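McyG protein (Microcystis aeruginosa PCC 7806, PDB 4R0M) probably activates a starter acid, here held as phenylalanyl-AMP, and passes it to its own peptidyl carrier domain in microcystin synthesis. Local coordinates at residues T455-E458 / K463-Y466; K498-I503 / A516-L521; L525-K528 / V534-S537. All blocks are in the same frame, centred on the assembly; numbering follows the deposited sequence.

Interaction 1: T455-E458 / K463-Y466; sequences TIEE and KVSY
Glu457 OE2 accepts two bonds: one from the backbone N of Ser465, at 2.9 Å with an N-H...O angle of 156°, and a weak one from the hydroxyl of Thr467 just beyond the turn. The Ser465 N-H is fairly straight but does not lie in the plane of the carboxylate, which it meets well from above. Glu457 reaches it at full stretch: CG sits beside the backbone N and opposite the carbonyl carbon (chi1 -72°), and the chain is extended beyond it, which carries the carboxylate from the C-terminal side of the helix across to residues 463-466. These form a type II turn, with Val464 and Ser465 at its two central positions, and the Ser465 N-H lies on the side facing the helix. Val464 crosses the glutamate at about a right angle and divides its branches along it. CG2 rests 4.1 Å from Glu457 CB and equally far from the Glu457 carbonyl O, while CG1 lies 3.9 Å from OE1. The carboxylate is thus backed by a methyl on one branch and tied to the turn through its other oxygen; the backbone N-H, with the weak hydroxyl bond beside it, would be expected to stabilise the charged form. Tyr466 turns its ring away from the helix and sets its edge, in plane, against the carbonyl O of Lys463; its OH bonds to Arg523. Val464 and Ser465 also pack on helix 275-282, through Ser279, Leu280 and Phe276, whereas Ile456 faces Val507 of helix 498-511. The arrangement is a helix linked through a glutamate near its C-terminal side to a type II turn ahead of strand 468-474. It belongs to the small C-terminal subdomain of an ANL adenylating enzyme, where that subdomain meets the large N-terminal part.

Interaction 2: K498-I503 / A516-L521; sequences KVVRKI and AYVIPL
Val518, the first residue of strand 517-520 to touch helix 498-511, points at the helix and meets two of its side chains. Its CB lies 3.8 Å from Val500 CG1, the two valines side by side but pointing opposite ways, and its CG1 lies in the fork of Ile503, 3.9 Å from the terminal CD1 and 4.1 Å from CG2. With CG1 opposite the backbone N (chi1 -178°), Val518 turns that branch to the isoleucine. Ile519 points to the other face of the strand, where Phe543 and Ile552 receive it. Pro520 returns to the helix side: its CG stands 3.9 Å from Val500 CG2, the ring and the valine crossing at about a right angle. Val500 bridges Val518 and Pro520, giving one methyl to each, and replacing it with an alanine would probably open a gap between helix and strand, leaving Val518 CB and Pro520 CG without their shared neighbour. Helix and strand run at 145° with axes 8.8 Å apart, as parts of a beta-alpha-beta unit that starts with strand 479-486, whose Phe486 adjoins the same cluster. With no hydrogen bond across it, the contact depends on the fit of buried branched side chains and a proline ring.

Interaction 3: L525-K528 / V534-S537; sequences LVPK and VQKS
Gln535 lies alongside the Pro527-Lys528 backbone, while Val534 turns to the neighbouring valine and to the lysine. The glutamine CG packs 3.8 Å from Pro527 CB and close above the Pro527 carbonyl, and the chain then runs on extended, bringing NE2 within 3.4 Å of Lys528 O. The angle there is too poor for a hydrogen bond, and the amide simply rests against the Lys528 backbone. The chi1 of Gln535, 34°, falls short of a staggered value and sets CG over the face of the Pro527 carbonyl. Val534 and Val526 meet at a slant, CG2 of the former 4.2 Å from CG1 of the latter. The lysine's CG passes 4.3 Å from the same Val534 CG2, although its CB points away from the segment; its ammonium group continues to Gly532 O, makes a weak bond to Ser465 O and lies in a cation-pi contact with the Tyr466 ring. The backbones are joined at Pro527 O, which accepts a bond from Gln535 N at 3.1 Å, with an N-H...O angle of 156° and the donor raised out of the carbonyl plane. The same oxygen also takes a CA-H...O contact from Val534, with CA at 3.5 Å. Lys528 and Val534 form a single beta bridge, and Gln535 then occupies the N-cap position of helix 536-545, against which Pro527 and Val534 also pack through Leu539. The short loop, with a Gly-Lys pair directly before Val534, is consistent with the A10 motif of adenylation domains; that lysine, distinct from Lys528, is part of the adenylate pocket, and the Gln535 side chain lies about 8 Å from the bound phenylalanyl-adenylate.

Overall arrangement
Interaction 2 is the buried one of the three, wholly apolar, and holds helix 498-511 to strand 517-520; interactions 1 and 3 lie at the surface, are only partly buried, and each has one hydrogen bond from a backbone N-H across it. The acceptor is a carboxylate in interaction 1 and a main-chain carbonyl in interaction 3. All three touch. Ile456 of interaction 1 meets Ile503 of interaction 2, and Leu521 of interaction 2 meets Val526 of interaction 3. Residues 463-466 adjoin residues 525-528 through Tyr466 and Lys528. The apolar contact lies farthest from the chain's centre, within the C-terminal subdomain, whereas interaction 3 lies closest to that centre, toward the adenylate.

Interaction 1: T455-E458 / K463-Y466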
loop_
_atom_site.group_PDB
_atom_site.type_symbol
_atom_site.label_atom_id
_atom_site.label_comp_id
_atom_site.label_asym_id
_atom_site.label_seq_id
_atom_site.Cartn_x
_atom_site.Cartn_y
_atom_site.Cartn_z
ATOM N N THR A 455 14.745 1.340 15.856
ATOM C CA THR A 455 15.464 1.636 17.097
ATOM C C THR A 455 14.759 2.730 17.901
ATOM O O THR A 455 14.594 2.603 19.116
ATOM C CB THR A 455 16.927 2.036 16.818
ATOM O OG1 THR A 455 17.530 1.065 15.956
ATOM C CG2 THR A 455 17.727 2.118 18.112
ATOM N N ILE A 456 14.339 3.790 17.210
ATOM C CA ILE A 456 13.579 4.881 17.822
ATOM C C ILE A 456 12.260 4.368 18.401
ATOM O O ILE A 456 11.883 4.731 19.517
ATOM C CB ILE A 456 13.293 6.013 16.807
ATOM C CG1 ILE A 456 14.598 6.651 16.326
ATOM C CG2 ILE A 456 12.391 7.082 17.416
ATOM C CD1 ILE A 456 14.512 7.236 14.932
ATOM N N GLU A 457 11.577 3.511 17.645
ATOM C CA GLU A 457 10.240 3.040 18.021
ATOM C C GLU A 457 10.223 2.038 19.180
ATOM O O GLU A 457 9.158 1.726 19.714
ATOM C CB GLU A 457 9.484 2.512 16.796
ATOM C CG GLU A 457 9.049 3.623 15.849
ATOM C CD GLU A 457 8.233 3.140 14.663
ATOM O OE1 GLU A 457 8.290 1.936 14.331
ATOM O OE2 GLU A 457 7.536 3.979 14.052
ATOM N N GLU A 458 11.401 1.556 19.576
ATOM C CA GLU A 458 11.546 0.732 20.780
ATOM C C GLU A 458 11.299 1.549 22.049
ATOM O O GLU A 458 10.867 1.009 23.070
ATOM C CB GLU A 458 12.947 0.121 20.855
ATOM C CG GLU A 458 13.266 -0.912 19.786
ATOM C CD GLU A 458 14.744 -1.259 19.729
ATOM O OE1 GLU A 458 15.492 -0.876 20.657
ATOM O OE2 GLU A 458 15.164 -1.912 18.751
ATOM N N LYS A 463 5.241 6.894 19.468
ATOM C CA LYS A 463 4.108 6.179 18.884
ATOM C C LYS A 463 4.506 5.497 17.579
ATOM O O LYS A 463 4.972 6.149 16.642
ATOM C CB LYS A 463 2.913 7.111 18.675
ATOM C CG LYS A 463 1.575 6.387 18.642
ATOM C CD LYS A 463 0.413 7.363 18.530
ATOM C CE LYS A 463 -0.922 6.634 18.430
ATOM N NZ LYS A 463 -1.298 5.936 19.693
ATOM N N VAL A 464 4.319 4.193 17.535
ATOM C CA VAL A 464 4.688 3.383 16.394
ATOM C C VAL A 464 3.911 3.727 15.129
ATOM O O VAL A 464 2.719 3.883 15.155
ATOM C CB VAL A 464 4.557 1.899 16.743
ATOM C CG1 VAL A 464 4.652 1.005 15.526
ATOM C CG2 VAL A 464 5.619 1.494 17.727
ATOM N N SER A 465 4.635 3.774 14.026
ATOM C CA SER A 465 4.139 4.081 12.699
ATOM C C SER A 465 4.065 5.553 12.297
ATOM O O SER A 465 3.567 5.871 11.264
ATOM C CB SER A 465 2.781 3.463 12.488
ATOM O OG SER A 465 1.791 4.179 13.142
ATOM N N TYR A 466 4.598 6.430 13.123
ATOM C CA TYR A 466 4.681 7.848 12.838
ATOM C C TYR A 466 6.088 8.391 12.800
ATOM O O TYR A 466 6.285 9.553 12.987
ATOM C CB TYR A 466 3.899 8.633 13.859
ATOM C CG TYR A 466 2.457 8.321 13.919
ATOM C CD1 TYR A 466 1.581 8.934 13.094
ATOM C CD2 TYR A 466 1.974 7.421 14.811
ATOM C CE1 TYR A 466 0.259 8.654 13.137
ATOM C CE2 TYR A 466 0.650 7.138 14.864
ATOM C CZ TYR A 466 -0.196 7.772 14.020
ATOM O OH TYR A 466 -1.512 7.514 14.062
#

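Interaction 2: K498-I503 / A516-L521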
loop_
_atom_site.group_PDB
_atom_site.type_symbol
_atom_site.label_atom_id
_atom_site.label_comp_id
_atom_site.label_asym_id
_atom_site.label_seq_id
_atom_site.Cartn_x
_atom_site.Cartn_y
_atom_site.Cartn_z
ATOM N N LYS A 498 10.477 15.253 26.885
ATOM C CA LYS A 498 11.393 14.351 27.585
ATOM C C LYS A 498 11.914 13.265 26.648
ATOM O O LYS A 498 13.055 12.815 26.783
ATOM C CB LYS A 498 10.701 13.705 28.790
ATOM C CG LYS A 498 10.163 14.685 29.823
ATOM C CD LYS A 498 9.346 13.966 30.889
ATOM C CE LYS A 498 8.642 14.941 31.821
ATOM N NZ LYS A 498 9.587 15.669 32.715
ATOM N N VAL A 499 11.070 12.856 25.701
ATOM C CA VAL A 499 11.418 11.798 24.749
ATOM C C VAL A 499 12.396 12.257 23.665
ATOM O O VAL A 499 13.142 11.440 23.126
ATOM C CB VAL A 499 10.171 11.125 24.117
ATOM C CG1 VAL A 499 9.428 10.293 25.154
ATOM C CG2 VAL A 499 9.242 12.152 23.489
ATOM N N VAL A 500 12.390 13.555 23.357
ATOM C CA VAL A 500 13.335 14.144 22.399
ATOM C C VAL A 500 14.775 13.834 22.815
ATOM O O VAL A 500 15.566 13.320 22.018
ATOM C CB VAL A 500 13.143 15.674 22.262
ATOM C CG1 VAL A 500 14.230 16.288 21.390
ATOM C CG2 VAL A 500 11.766 15.997 21.701
ATOM N N ARG A 501 15.091 14.139 24.072
ATOM C CA ARG A 501 16.398 13.848 24.652
ATOM C C ARG A 501 16.661 12.341 24.654
ATOM O O ARG A 501 17.761 11.890 24.329
ATOM C CB ARG A 501 16.475 14.403 26.076
ATOM C CG ARG A 501 17.888 14.669 26.571
ATOM C CD ARG A 501 17.921 15.041 28.049
ATOM N NE ARG A 501 17.322 16.347 28.340
ATOM C CZ ARG A 501 17.925 17.521 28.152
ATOM N NH1 ARG A 501 19.154 17.580 27.653
ATOM N NH2 ARG A 501 17.292 18.645 28.456
ATOM N N LYS A 502 15.630 11.574 25.004
ATOM C CA LYS A 502 15.706 10.118 25.065
ATOM C C LYS A 502 15.956 9.488 23.693
ATOM O O LYS A 502 16.602 8.444 23.598
ATOM C CB LYS A 502 14.425 9.560 25.681
ATOM C CG LYS A 502 14.627 8.314 26.531
ATOM C CD LYS A 502 13.493 8.139 27.533
ATOM C CE LYS A 502 13.580 9.152 28.668
ATOM N NZ LYS A 502 12.358 9.157 29.518
ATOM N N ILE A 503 15.450 10.128 22.640
ATOM C CA ILE A 503 15.652 9.664 21.265
ATOM C C ILE A 503 17.099 9.878 20.814
ATOM O O ILE A 503 17.734 8.955 20.300
ATOM C CB ILE A 503 14.650 10.316 20.276
ATOM C CG1 ILE A 503 13.237 9.782 20.523
ATOM C CG2 ILE A 503 15.049 10.045 18.829
ATOM C CD1 ILE A 503 12.128 10.635 19.942
ATOM N N ALA A 516 20.619 15.553 14.369
ATOM C CA ALA A 516 20.791 16.992 14.551
ATOM C C ALA A 516 19.512 17.615 15.109
ATOM O O ALA A 516 19.565 18.442 16.023
ATOM C CB ALA A 516 21.191 17.655 13.243
ATOM N N TYR A 517 18.369 17.197 14.563
ATOM C CA TYR A 517 17.064 17.667 15.023
ATOM C C TYR A 517 16.101 16.509 15.262
ATOM O O TYR A 517 16.067 15.549 14.490
ATOM C CB TYR A 517 16.450 18.645 14.015
ATOM C CG TYR A 517 17.325 19.833 13.677
ATOM C CD1 TYR A 517 17.357 20.958 14.503
ATOM C CD2 TYR A 517 18.118 19.833 12.528
ATOM C CE1 TYR A 517 18.157 22.049 14.194
ATOM C CE2 TYR A 517 18.920 20.918 12.210
ATOM C CZ TYR A 517 18.934 22.023 13.046
ATOM O OH TYR A 517 19.729 23.101 12.735
ATOM N N VAL A 518 15.331 16.607 16.342
ATOM C CA VAL A 518 14.283 15.637 16.650
ATOM C C VAL A 518 12.976 16.394 16.862
ATOM O O VAL A 518 12.805 17.087 17.867
ATOM C CB VAL A 518 14.617 14.778 17.894
ATOM C CG1 VAL A 518 13.527 13.747 18.146
ATOM C CG2 VAL A 518 15.960 14.082 17.731
ATOM N N ILE A 519 12.059 16.254 15.907
ATOM C CA ILE A 519 10.831 17.049 15.885
ATOM C C ILE A 519 9.575 16.219 16.173
ATOM O O ILE A 519 9.216 15.333 15.389
ATOM C CB ILE A 519 10.654 17.780 14.535
ATOM C CG1 ILE A 519 11.973 18.427 14.089
ATOM C CG2 ILE A 519 9.535 18.811 14.637
ATOM C CD1 ILE A 519 12.145 18.515 12.587
ATOM N N PRO A 520 8.902 16.505 17.305
ATOM C CA PRO A 520 7.598 15.922 17.610
ATOM C C PRO A 520 6.533 16.450 16.658
ATOM O O PRO A 520 6.587 17.614 16.246
ATOM C CB PRO A 520 7.313 16.414 19.035
ATOM C CG PRO A 520 8.642 16.792 19.593
ATOM C CD PRO A 520 9.408 17.320 18.421
ATOM N N LEU A 521 5.579 15.594 16.308
ATOM C CA LEU A 521 4.512 15.967 15.390
ATOM C C LEU A 521 3.151 15.440 15.811
ATOM O O LEU A 521 3.035 14.337 16.351
ATOM C CB LEU A 521 4.833 15.498 13.970
ATOM C CG LEU A 521 5.542 16.501 13.062
ATOM C CD1 LEU A 521 6.059 15.805 11.813
ATOM C CD2 LEU A 521 4.611 17.650 12.693
#

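Interaction 3: L525-K528 / V534-S537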
loop_
_atom_site.group_PDB
_atom_site.type_symbol
_atom_site.label_atom_id
_atom_site.label_comp_id
_atom_site.label_asym_id
_atom_site.label_seq_id
_atom_site.Cartn_x
_atom_site.Cartn_y
_atom_site.Cartn_z
ATOM N N LEU A 525 -0.667 15.328 11.089
ATOM C CA LEU A 525 0.211 16.071 10.185
ATOM C C LEU A 525 1.370 15.249 9.617
ATOM O O LEU A 525 2.108 15.732 8.753
ATOM C CB LEU A 525 0.726 17.356 10.855
ATOM C CG LEU A 525 -0.053 18.674 10.676
ATOM C CD1 LEU A 525 -0.051 19.138 9.222
ATOM C CD2 LEU A 525 -1.478 18.601 11.220
ATOM N N VAL A 526 1.526 14.015 10.094
ATOM C CA VAL A 526 2.523 13.099 9.537
ATOM C C VAL A 526 1.999 12.547 8.209
ATOM O O VAL A 526 1.019 11.798 8.196
ATOM C CB VAL A 526 2.864 11.943 10.507
ATOM C CG1 VAL A 526 3.935 11.038 9.913
ATOM C CG2 VAL A 526 3.321 12.487 11.853
ATOM N N PRO A 527 2.646 12.921 7.085
ATOM C CA PRO A 527 2.159 12.512 5.768
ATOM C C PRO A 527 2.332 11.014 5.517
ATOM O O PRO A 527 3.428 10.466 5.689
ATOM C CB PRO A 527 3.009 13.340 4.799
ATOM C CG PRO A 527 4.260 13.641 5.546
ATOM C CD PRO A 527 3.882 13.724 6.998
ATOM N N LYS A 528 1.239 10.369 5.125
ATOM C CA LYS A 528 1.196 8.928 4.918
ATOM C C LYS A 528 0.426 8.598 3.647
ATOM O O LYS A 528 -0.578 9.242 3.334
ATOM C CB LYS A 528 0.506 8.249 6.101
ATOM C CG LYS A 528 1.353 8.082 7.353
ATOM C CD LYS A 528 0.461 7.862 8.564
ATOM C CE LYS A 528 1.169 7.097 9.670
ATOM N NZ LYS A 528 1.217 5.632 9.395
ATOM N N VAL A 534 4.905 6.174 5.810
ATOM C CA VAL A 534 5.359 7.556 5.961
ATOM C C VAL A 534 6.142 7.979 4.719
ATOM O O VAL A 534 7.155 7.366 4.376
ATOM C CB VAL A 534 6.232 7.739 7.227
ATOM C CG1 VAL A 534 6.792 9.153 7.307
ATOM C CG2 VAL A 534 5.440 7.420 8.486
ATOM N N GLN A 535 5.649 9.008 4.035
ATOM C CA GLN A 535 6.347 9.551 2.871
ATOM C C GLN A 535 7.374 10.600 3.303
ATOM O O GLN A 535 7.030 11.731 3.665
ATOM C CB GLN A 535 5.369 10.076 1.807
ATOM C CG GLN A 535 4.090 10.691 2.353
ATOM C CD GLN A 535 2.936 10.663 1.362
ATOM O OE1 GLN A 535 3.069 10.188 0.233
ATOM N NE2 GLN A 535 1.789 11.174 1.790
ATOM N N LYS A 536 8.639 10.189 3.268
ATOM C CA LYS A 536 9.753 10.960 3.814
ATOM C C LYS A 536 10.113 12.183 2.979
ATOM O O LYS A 536 10.706 13.136 3.492
ATOM C CB LYS A 536 10.979 10.059 3.988
ATOM C CG LYS A 536 10.781 8.933 4.988
ATOM C CD LYS A 536 11.906 7.917 4.903
ATOM C CE LYS A 536 11.523 6.629 5.607
ATOM N NZ LYS A 536 12.465 5.527 5.274
ATOM N N SER A 537 9.756 12.149 1.695
ATOM C CA SER A 537 9.982 13.275 0.791
ATOM C C SER A 537 9.212 14.522 1.230
ATOM O O SER A 537 9.768 15.620 1.258
ATOM C CB SER A 537 9.611 12.892 -0.640
ATOM O OG SER A 537 10.445 11.847 -1.107
#